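Transcriptional regulator (Bacillus halodurans, PDB 1Z4E) adopts the GNAT acetyltransferase fold and probably transfers acyl groups, although it is named as a transcriptional regulator. Local coordinates at residues D14-V19 with E32-P37; N54-V59 with L70-T75; A86-V91 with H120-T125. All blocks are in the same frame, centred on the assembly; numbering follows the deposited sequence.

Contact 1 (D14-V19 with E32-P37); sequences DLEQMV and ERYEKP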
loop_
_atom_site.group_PDB
_atom_site.type_symbol
_atom_site.label_atom_id
_atom_site.label_comp_id
_atom_site.label_asym_id
_atom_site.label_seq_id
_atom_site.Cartn_x
_atom_site.Cartn_y
_atom_site.Cartn_z
ATOM N N ASP A 14 17.608 16.488 4.452
ATOM C CA ASP A 14 18.010 15.144 4.030
ATOM C C ASP A 14 17.610 14.846 2.591
ATOM O O ASP A 14 18.074 13.862 2.002
ATOM C CB ASP A 14 17.341 14.078 4.911
ATOM C CG ASP A 14 17.547 14.318 6.386
ATOM O OD1 ASP A 14 18.693 14.601 6.788
ATOM O OD2 ASP A 14 16.563 14.208 7.149
ATOM N N LEU A 15 16.747 15.688 2.035
ATOM C CA LEU A 15 16.224 15.458 0.692
ATOM C C LEU A 15 17.260 15.207 -0.387
ATOM O O LEU A 15 17.106 14.288 -1.185
ATOM C CB LEU A 15 15.314 16.612 0.264
ATOM C CG LEU A 15 14.480 16.332 -0.993
ATOM C CD1 LEU A 15 13.654 15.057 -0.808
ATOM C CD2 LEU A 15 13.562 17.517 -1.267
ATOM N N GLU A 16 18.312 16.018 -0.416
ATOM C CA GLU A 16 19.352 15.854 -1.429
ATOM C C GLU A 16 19.979 14.461 -1.352
ATOM O O GLU A 16 20.147 13.782 -2.379
ATOM C CB GLU A 16 20.421 16.946 -1.261
ATOM C CG GLU A 16 21.501 16.973 -2.339
ATOM C CD GLU A 16 22.657 16.040 -2.038
ATOM O OE1 GLU A 16 23.066 15.971 -0.863
ATOM O OE2 GLU A 16 23.172 15.392 -2.975
ATOM N N GLN A 17 20.315 14.020 -0.142
ATOM C CA GLN A 17 20.912 12.701 0.016
ATOM C C GLN A 17 19.918 11.583 -0.278
ATOM O O GLN A 17 20.295 10.563 -0.844
ATOM C CB GLN A 17 21.485 12.521 1.428
ATOM C CG GLN A 17 22.706 13.375 1.706
ATOM C CD GLN A 17 23.266 13.138 3.093
ATOM O OE1 GLN A 17 23.771 12.054 3.397
ATOM N NE2 GLN A 17 23.174 14.152 3.947
ATOM N N MET A 18 18.654 11.763 0.099
ATOM C CA MET A 18 17.658 10.721 -0.169
ATOM C C MET A 18 17.471 10.515 -1.676
ATOM O O MET A 18 17.443 9.377 -2.150
ATOM C CB MET A 18 16.308 11.063 0.487
ATOM C CG MET A 18 16.292 10.932 2.025
ATOM S SD MET A 18 14.603 10.978 2.761
ATOM C CE MET A 18 14.145 12.648 2.433
ATOM N N VAL A 19 17.346 11.612 -2.427
ATOM C CA VAL A 19 17.170 11.519 -3.878
ATOM C C VAL A 19 18.387 10.839 -4.505
ATOM O O VAL A 19 18.245 10.004 -5.397
ATOM C CB VAL A 19 16.984 12.915 -4.529
ATOM C CG1 VAL A 19 16.880 12.779 -6.054
ATOM C CG2 VAL A 19 15.730 13.577 -3.980
ATOM N N GLU A 32 14.528 7.235 -11.476
ATOM C CA GLU A 32 14.743 8.501 -10.788
ATOM C C GLU A 32 15.524 9.526 -11.604
ATOM O O GLU A 32 16.046 9.227 -12.677
ATOM C CB GLU A 32 15.464 8.248 -9.461
ATOM C CG GLU A 32 14.791 7.217 -8.567
ATOM C CD GLU A 32 13.360 7.590 -8.197
ATOM O OE1 GLU A 32 12.995 8.783 -8.275
ATOM O OE2 GLU A 32 12.599 6.686 -7.813
ATOM N N ARG A 33 15.594 10.746 -11.084
ATOM C CA ARG A 33 16.319 11.812 -11.756
ATOM C C ARG A 33 17.067 12.637 -10.722
ATOM O O ARG A 33 16.524 13.581 -10.151
ATOM C CB ARG A 33 15.354 12.711 -12.530
ATOM C CG ARG A 33 16.038 13.797 -13.355
ATOM C CD ARG A 33 15.023 14.793 -13.906
ATOM N NE ARG A 33 13.918 14.124 -14.588
ATOM C CZ ARG A 33 14.054 13.350 -15.661
ATOM N NH1 ARG A 33 15.254 13.142 -16.186
ATOM N NH2 ARG A 33 12.987 12.775 -16.208
ATOM N N TYR A 34 18.315 12.268 -10.466
ATOM C CA TYR A 34 19.115 13.012 -9.513
ATOM C C TYR A 34 19.892 14.099 -10.241
ATOM O O TYR A 34 20.559 13.834 -11.241
ATOM C CB TYR A 34 20.115 12.109 -8.797
ATOM C CG TYR A 34 21.059 12.886 -7.901
ATOM C CD1 TYR A 34 20.619 13.427 -6.691
ATOM C CD2 TYR A 34 22.384 13.106 -8.277
ATOM C CE1 TYR A 34 21.480 14.166 -5.873
ATOM C CE2 TYR A 34 23.251 13.844 -7.471
ATOM C CZ TYR A 34 22.793 14.369 -6.271
ATOM O OH TYR A 34 23.650 15.087 -5.468
ATOM N N GLU A 35 19.786 15.323 -9.741
ATOM C CA GLU A 35 20.519 16.441 -10.305
ATOM C C GLU A 35 20.451 17.613 -9.330
ATOM O O GLU A 35 19.667 17.591 -8.375
ATOM C CB GLU A 35 19.956 16.821 -11.682
ATOM C CG GLU A 35 18.533 17.335 -11.701
ATOM C CD GLU A 35 17.939 17.316 -13.103
ATOM O OE1 GLU A 35 16.966 18.056 -13.352
ATOM O OE2 GLU A 35 18.440 16.547 -13.954
ATOM N N LYS A 36 21.308 18.604 -9.549
ATOM C CA LYS A 36 21.352 19.794 -8.713
ATOM C C LYS A 36 21.148 20.995 -9.626
ATOM O O LYS A 36 21.909 21.195 -10.573
ATOM C CB LYS A 36 22.709 19.920 -8.020
ATOM C CG LYS A 36 23.110 18.732 -7.172
ATOM C CD LYS A 36 24.505 18.942 -6.605
ATOM C CE LYS A 36 24.945 17.768 -5.764
ATOM N NZ LYS A 36 26.252 18.022 -5.106
ATOM N N PRO A 37 20.115 21.809 -9.362
ATOM C CA PRO A 37 19.143 21.663 -8.272
ATOM C C PRO A 37 18.250 20.428 -8.420
ATOM O O PRO A 37 18.096 19.886 -9.512
ATOM C CB PRO A 37 18.350 22.962 -8.351
ATOM C CG PRO A 37 18.347 23.241 -9.829
ATOM C CD PRO A 37 19.786 22.976 -10.200
#

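Contact 2 (N54-V59 with L70-T75); sequences NNELIV and LQVTFT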
loop_
_atom_site.group_PDB
_atom_site.type_symbol
_atom_site.label_atom_id
_atom_site.label_comp_id
_atom_site.label_asym_id
_atom_site.label_seq_id
_atom_site.Cartn_x
_atom_site.Cartn_y
_atom_site.Cartn_z
ATOM N N ASN A 54 0.267 10.582 8.807
ATOM C CA ASN A 54 0.221 9.127 8.637
ATOM C C ASN A 54 1.035 8.644 7.442
ATOM O O ASN A 54 0.912 7.489 7.017
ATOM C CB ASN A 54 -1.230 8.663 8.488
ATOM C CG ASN A 54 -2.016 8.782 9.779
ATOM O OD1 ASN A 54 -3.212 9.067 9.763
ATOM N ND2 ASN A 54 -1.351 8.552 10.903
ATOM N N ASN A 55 1.857 9.535 6.895
ATOM C CA ASN A 55 2.722 9.208 5.764
ATOM C C ASN A 55 4.081 9.767 6.169
ATOM O O ASN A 55 4.225 10.973 6.342
ATOM C CB ASN A 55 2.203 9.892 4.495
ATOM C CG ASN A 55 2.726 9.250 3.235
ATOM O OD1 ASN A 55 3.303 8.160 3.273
ATOM N ND2 ASN A 55 2.515 9.912 2.101
ATOM N N GLU A 56 5.079 8.900 6.331
ATOM C CA GLU A 56 6.380 9.370 6.783
ATOM C C GLU A 56 7.595 8.862 6.028
ATOM O O GLU A 56 7.614 7.746 5.502
ATOM C CB GLU A 56 6.570 9.008 8.257
ATOM C CG GLU A 56 5.362 9.294 9.136
ATOM C CD GLU A 56 5.559 8.832 10.559
ATOM O OE1 GLU A 56 6.197 7.776 10.757
ATOM O OE2 GLU A 56 5.065 9.516 11.481
ATOM N N LEU A 57 8.621 9.707 5.995
ATOM C CA LEU A 57 9.892 9.358 5.385
ATOM C C LEU A 57 10.816 9.203 6.582
ATOM O O LEU A 57 10.942 10.114 7.411
ATOM C CB LEU A 57 10.376 10.472 4.454
ATOM C CG LEU A 57 9.686 10.468 3.090
ATOM C CD1 LEU A 57 9.940 11.782 2.356
ATOM C CD2 LEU A 57 10.198 9.273 2.283
ATOM N N ILE A 58 11.439 8.037 6.679
ATOM C CA ILE A 58 12.332 7.716 7.785
ATOM C C ILE A 58 13.752 7.499 7.278
ATOM O O ILE A 58 13.950 6.819 6.271
ATOM C CB ILE A 58 11.879 6.411 8.474
ATOM C CG1 ILE A 58 10.386 6.493 8.822
ATOM C CG2 ILE A 58 12.739 6.135 9.689
ATOM C CD1 ILE A 58 10.015 7.660 9.735
ATOM N N VAL A 59 14.733 8.070 7.975
ATOM C CA VAL A 59 16.129 7.899 7.582
ATOM C C VAL A 59 16.992 7.347 8.716
ATOM O O VAL A 59 16.719 7.589 9.903
ATOM C CB VAL A 59 16.775 9.238 7.100
ATOM C CG1 VAL A 59 16.137 9.693 5.783
ATOM C CG2 VAL A 59 16.637 10.319 8.177
ATOM N N LEU A 70 13.423 4.868 4.080
ATOM C CA LEU A 70 12.224 4.124 3.725
ATOM C C LEU A 70 11.046 5.051 3.947
ATOM O O LEU A 70 11.163 6.077 4.630
ATOM C CB LEU A 70 12.059 2.854 4.580
ATOM C CG LEU A 70 11.792 2.955 6.090
ATOM C CD1 LEU A 70 10.394 3.513 6.356
ATOM C CD2 LEU A 70 11.911 1.578 6.710
ATOM N N GLN A 71 9.916 4.712 3.343
ATOM C CA GLN A 71 8.707 5.489 3.548
ATOM C C GLN A 71 7.735 4.514 4.182
ATOM O O GLN A 71 7.748 3.323 3.864
ATOM C CB GLN A 71 8.133 6.009 2.228
ATOM C CG GLN A 71 6.991 7.013 2.446
ATOM C CD GLN A 71 6.464 7.620 1.154
ATOM O OE1 GLN A 71 7.191 7.737 0.169
ATOM N NE2 GLN A 71 5.201 8.032 1.163
ATOM N N VAL A 72 6.917 5.001 5.104
ATOM C CA VAL A 72 5.939 4.143 5.746
ATOM C C VAL A 72 4.621 4.908 5.812
ATOM O O VAL A 72 4.599 6.108 6.119
ATOM C CB VAL A 72 6.413 3.706 7.154
ATOM C CG1 VAL A 72 6.556 4.919 8.064
ATOM C CG2 VAL A 72 5.435 2.687 7.744
ATOM N N THR A 73 3.534 4.217 5.480
ATOM C CA THR A 73 2.201 4.810 5.472
ATOM C C THR A 73 1.261 3.981 6.347
ATOM O O THR A 73 1.193 2.755 6.212
ATOM C CB THR A 73 1.631 4.855 4.041
ATOM O OG1 THR A 73 1.321 3.523 3.613
ATOM C CG2 THR A 73 2.647 5.432 3.081
ATOM N N PHE A 74 0.544 4.659 7.241
ATOM C CA PHE A 74 -0.391 4.013 8.160
ATOM C C PHE A 74 -1.781 4.315 7.630
ATOM O O PHE A 74 -2.164 5.478 7.517
ATOM C CB PHE A 74 -0.211 4.594 9.562
ATOM C CG PHE A 74 1.211 4.585 10.030
ATOM C CD1 PHE A 74 1.834 3.395 10.385
ATOM C CD2 PHE A 74 1.945 5.769 10.084
ATOM C CE1 PHE A 74 3.174 3.380 10.784
ATOM C CE2 PHE A 74 3.279 5.767 10.479
ATOM C CZ PHE A 74 3.897 4.572 10.830
ATOM N N THR A 75 -2.537 3.268 7.320
ATOM C CA THR A 75 -3.860 3.431 6.715
ATOM C C THR A 75 -4.946 2.524 7.304
ATOM O O THR A 75 -4.687 1.373 7.633
ATOM C CB THR A 75 -3.761 3.116 5.194
ATOM O OG1 THR A 75 -2.679 3.866 4.628
ATOM C CG2 THR A 75 -5.062 3.465 4.461
#

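Contact 3 (A86-V91 with H120-T125); sequences ATIEGV and HLIQLT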
loop_
_atom_site.group_PDB
_atom_site.type_symbol
_atom_site.label_atom_id
_atom_site.label_comp_id
_atom_site.label_asym_id
_atom_site.label_seq_id
_atom_site.Cartn_x
_atom_site.Cartn_y
_atom_site.Cartn_z
ATOM N N ALA A 86 0.282 -0.866 8.192
ATOM C CA ALA A 86 1.410 -0.005 7.886
ATOM C C ALA A 86 2.040 -0.601 6.627
ATOM O O ALA A 86 2.331 -1.800 6.589
ATOM C CB ALA A 86 2.428 -0.016 9.027
ATOM N N THR A 87 2.224 0.225 5.600
ATOM C CA THR A 87 2.851 -0.229 4.364
ATOM C C THR A 87 4.205 0.463 4.237
ATOM O O THR A 87 4.295 1.699 4.271
ATOM C CB THR A 87 2.003 0.122 3.116
ATOM O OG1 THR A 87 0.715 -0.486 3.226
ATOM C CG2 THR A 87 2.680 -0.377 1.846
ATOM N N ILE A 88 5.253 -0.344 4.115
ATOM C CA ILE A 88 6.612 0.155 3.958
ATOM C C ILE A 88 6.923 0.156 2.472
ATOM O O ILE A 88 6.591 -0.802 1.768
ATOM C CB ILE A 88 7.622 -0.748 4.678
ATOM C CG1 ILE A 88 7.408 -0.649 6.189
ATOM C CG2 ILE A 88 9.046 -0.348 4.300
ATOM C CD1 ILE A 88 8.320 -1.551 6.992
ATOM N N GLU A 89 7.570 1.219 2.002
ATOM C CA GLU A 89 7.899 1.342 0.585
ATOM C C GLU A 89 9.302 1.891 0.350
ATOM O O GLU A 89 9.745 2.808 1.041
ATOM C CB GLU A 89 6.879 2.258 -0.100
ATOM C CG GLU A 89 7.167 2.579 -1.564
ATOM C CD GLU A 89 7.169 1.343 -2.452
ATOM O OE1 GLU A 89 6.280 0.487 -2.286
ATOM O OE2 GLU A 89 8.056 1.239 -3.327
ATOM N N GLY A 90 9.995 1.306 -0.624
ATOM C CA GLY A 90 11.327 1.754 -0.988
ATOM C C GLY A 90 12.378 1.805 0.103
ATOM O O GLY A 90 12.929 2.865 0.393
ATOM N N VAL A 91 12.654 0.659 0.713
ATOM C CA VAL A 91 13.671 0.589 1.745
ATOM C C VAL A 91 15.000 0.570 0.996
ATOM O O VAL A 91 15.247 -0.323 0.187
ATOM C CB VAL A 91 13.538 -0.697 2.580
ATOM C CG1 VAL A 91 14.668 -0.774 3.603
ATOM C CG2 VAL A 91 12.192 -0.712 3.290
ATOM N N HIS A 120 -2.281 -3.525 12.897
ATOM C CA HIS A 120 -2.290 -4.944 13.212
ATOM C C HIS A 120 -1.447 -5.773 12.251
ATOM O O HIS A 120 -1.227 -6.966 12.464
ATOM C CB HIS A 120 -3.725 -5.464 13.280
ATOM C CG HIS A 120 -4.514 -4.866 14.404
ATOM N ND1 HIS A 120 -3.922 -4.424 15.569
ATOM C CD2 HIS A 120 -5.841 -4.644 14.550
ATOM C CE1 HIS A 120 -4.851 -3.956 16.383
ATOM N NE2 HIS A 120 -6.025 -4.079 15.789
ATOM N N LEU A 121 -0.973 -5.144 11.188
ATOM C CA LEU A 121 -0.100 -5.843 10.261
ATOM C C LEU A 121 0.746 -4.845 9.489
ATOM O O LEU A 121 0.389 -3.672 9.349
ATOM C CB LEU A 121 -0.899 -6.748 9.315
ATOM C CG LEU A 121 -1.725 -6.237 8.143
ATOM C CD1 LEU A 121 -0.806 -5.727 7.045
ATOM C CD2 LEU A 121 -2.574 -7.385 7.606
ATOM N N ILE A 122 1.901 -5.301 9.039
ATOM C CA ILE A 122 2.772 -4.448 8.265
ATOM C C ILE A 122 2.985 -5.196 6.955
ATOM O O ILE A 122 3.025 -6.431 6.934
ATOM C CB ILE A 122 4.092 -4.152 9.041
ATOM C CG1 ILE A 122 4.966 -3.192 8.237
ATOM C CG2 ILE A 122 4.815 -5.432 9.366
ATOM C CD1 ILE A 122 5.994 -2.468 9.092
ATOM N N GLN A 123 3.066 -4.453 5.857
ATOM C CA GLN A 123 3.216 -5.058 4.542
ATOM C C GLN A 123 4.090 -4.233 3.617
ATOM O O GLN A 123 4.362 -3.053 3.874
ATOM C CB GLN A 123 1.838 -5.219 3.899
ATOM C CG GLN A 123 1.010 -3.935 3.965
ATOM C CD GLN A 123 -0.376 -4.069 3.344
ATOM O OE1 GLN A 123 -0.991 -5.134 3.387
ATOM N NE2 GLN A 123 -0.878 -2.975 2.781
ATOM N N LEU A 124 4.536 -4.874 2.546
ATOM C CA LEU A 124 5.353 -4.221 1.535
ATOM C C LEU A 124 5.489 -5.160 0.350
ATOM O O LEU A 124 5.177 -6.354 0.453
ATOM C CB LEU A 124 6.752 -3.888 2.070
ATOM C CG LEU A 124 7.727 -5.061 2.220
ATOM C CD1 LEU A 124 9.124 -4.612 1.859
ATOM C CD2 LEU A 124 7.678 -5.592 3.632
ATOM N N THR A 125 5.950 -4.610 -0.769
ATOM C CA THR A 125 6.168 -5.378 -1.990
ATOM C C THR A 125 7.616 -5.140 -2.373
ATOM O O THR A 125 8.097 -4.012 -2.301
ATOM C CB THR A 125 5.263 -4.904 -3.155
ATOM O OG1 THR A 125 5.306 -3.474 -3.261
ATOM C CG2 THR A 125 3.830 -5.340 -2.928
HETATM O O HOH W 1 6.078 -1.782 -0.712
HETATM O O HOH W 2 6.902 -1.546 -4.310
HETATM O O HOH W 3 9.381 -1.543 -1.577
#

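Contact 1 (D14-V19 with E32-P37)
Val19 and Tyr34 bring the two backbones to 6.1 Å between their CA atoms, and the gap widens to 8.5 Å between the CA atoms of Glu16 and Lys36, so the chains meet mainly through side chains. In this GNAT fold the contact ties helix 15-24 to the extended, irregular chain that runs on from it toward helix 40-51. Tyr34 is the centre. Its OH donates a hydrogen bond of 2.6 Å to OE2 of Glu16 and meets that oxygen nearly along the C-O axis, with the carboxylate and ring planes 58° apart. Two torsions bring the oxygen there: Glu16 carries CG on the far side of CB from its backbone N (chi1 -174°), then bends at chi2 (-86°) so that the carboxylate turns back toward the loop. Lys36 adds a weaker electrostatic term at most, because its NZ stays 4.6 Å from OE2 of Glu16, beyond a salt bridge. His20 stacks edge-to-face with the Tyr34 ring. At the neighbouring end of the loop, Glu32 bonds to the backbone N atoms of Tyr80 and Gln81 of the second subunit, which places this surface contact beside the dimer interface. The apolar part comes from Val19: its CG1 lies at the edge of the Tyr34 ring, in its plane, 3.8 Å from CD1 of that ring.

Contact 2 (N54-V59 with L70-T75)
Asn55 and Gln71 meet amide to amide on the face that they share with Leu57 and Thr73. Gln71 swings CG opposite its backbone N (chi1 -171°) and then runs extended, which carries NE2 to within 2.8 Å of OD1 of Asn55. The hydrogen bond crosses between amide planes tilted 44° apart, and its exact geometry is less sure because OD1 is modelled too close to a neighbouring atom. NE2 of Gln71 and ND2 of Asn55 both also bond to Pro76 O of the second subunit. With an alanine here in place of Gln71, that carbonyl would probably have one donor fewer, Asn55 OD1 would lose its mate and a gap would open beside CD2 of Leu57, which lies 3.9 Å from CG of Gln71. The backbones form the antiparallel hairpin of strands 55-62 and 65-76 within the GNAT sheet; Glu56 and Val72 are a hydrogen-bonded pair, with Glu56 N to Val72 O at 2.8 Å. On the reverse face the Glu56 carboxylate stands nearly upright to the Phe74 ring, the planes 83° apart, and OE1 comes to the ring edge, 3.6 Å from CE2 of Phe74. OE2 of Glu56 makes salt bridges to Arg113 and Arg117. Further along this face, Ile58 and Leu70 lie side by side, CG1 of Ile58 3.9 Å from CD1 of Leu70.

Contact 3 (A86-V91 with H120-T125)
The Gln123 amide meets Thr87 at its edge: NE2 donates to OG1 of Thr87 over 3.0 Å, and OG1 lies only 8° out of the amide plane. At the amide's other end, OE1 takes hydrogen bonds from Arg85 and from Lys150 of the second subunit, so both polar atoms are held and the amide's rotation is fixed. Gln123 reaches Thr87 from a CG set between its backbone N and carbonyl carbon (chi1 49°), followed by an extended chain. The second flat group, the carboxylate of Glu89, is linked to Thr125 by water: water 2 lies 2.9 Å from OE1 of Glu89 and also bonds to OG1 of Thr125, itself hydrogen-bonded to NZ of Lys150. OE2 of Glu89 makes a salt bridge with Arg85 of the second subunit. On the reverse face, toward helix 102-116, Ile88 and Ile122 pack tightly, CD1 of Ile88 only 3.3 Å from CD1 of Ile122, and Ala86 CB adds a looser contact with CG1 of Ile122. The backbones pair in parallel, the strand segments inclined at 28°. Gln123 bonds twice along one edge to strand 86-91, its N to Ala86 O at 2.8 Å and its O from Ile88 N at 2.9 Å, bracketing Thr87. Past this point direct pairing stops: water 1 is inserted, 2.7 Å from Ile88 O and 2.8 Å from Thr125 N, and water 3 joins Gly90 N to Thr125 O. Gly90 has a positive phi, consistent with a bulge in strand 84-93. Two parallel strands that pair at one end and part at the other, joined by a beta-alpha-beta crossover through helix 102-116, are the hallmark of the GNAT fold, in which relatives hold acyl-CoA at the splayed strands.

The three contacts follow one another along the chain. Contact 1, helix 15-24 against its following loop, lies at the periphery; its centre is about 18 Å from that of contact 2 and 23 Å from that of contact 3, on the other side of the chain's centre from the latter. It still touches contact 2 through Met18, whose SD packs on CG1 of Val59. Contacts 2 and 3 have centres about 9 Å apart and share one sheet: strands 65-76 and 84-93 are neighbours, joined by probable hydrogen bonds such as Thr73 O to Thr87 N. All three touch the second subunit, and beyond strand 119-127 the sheet continues into it.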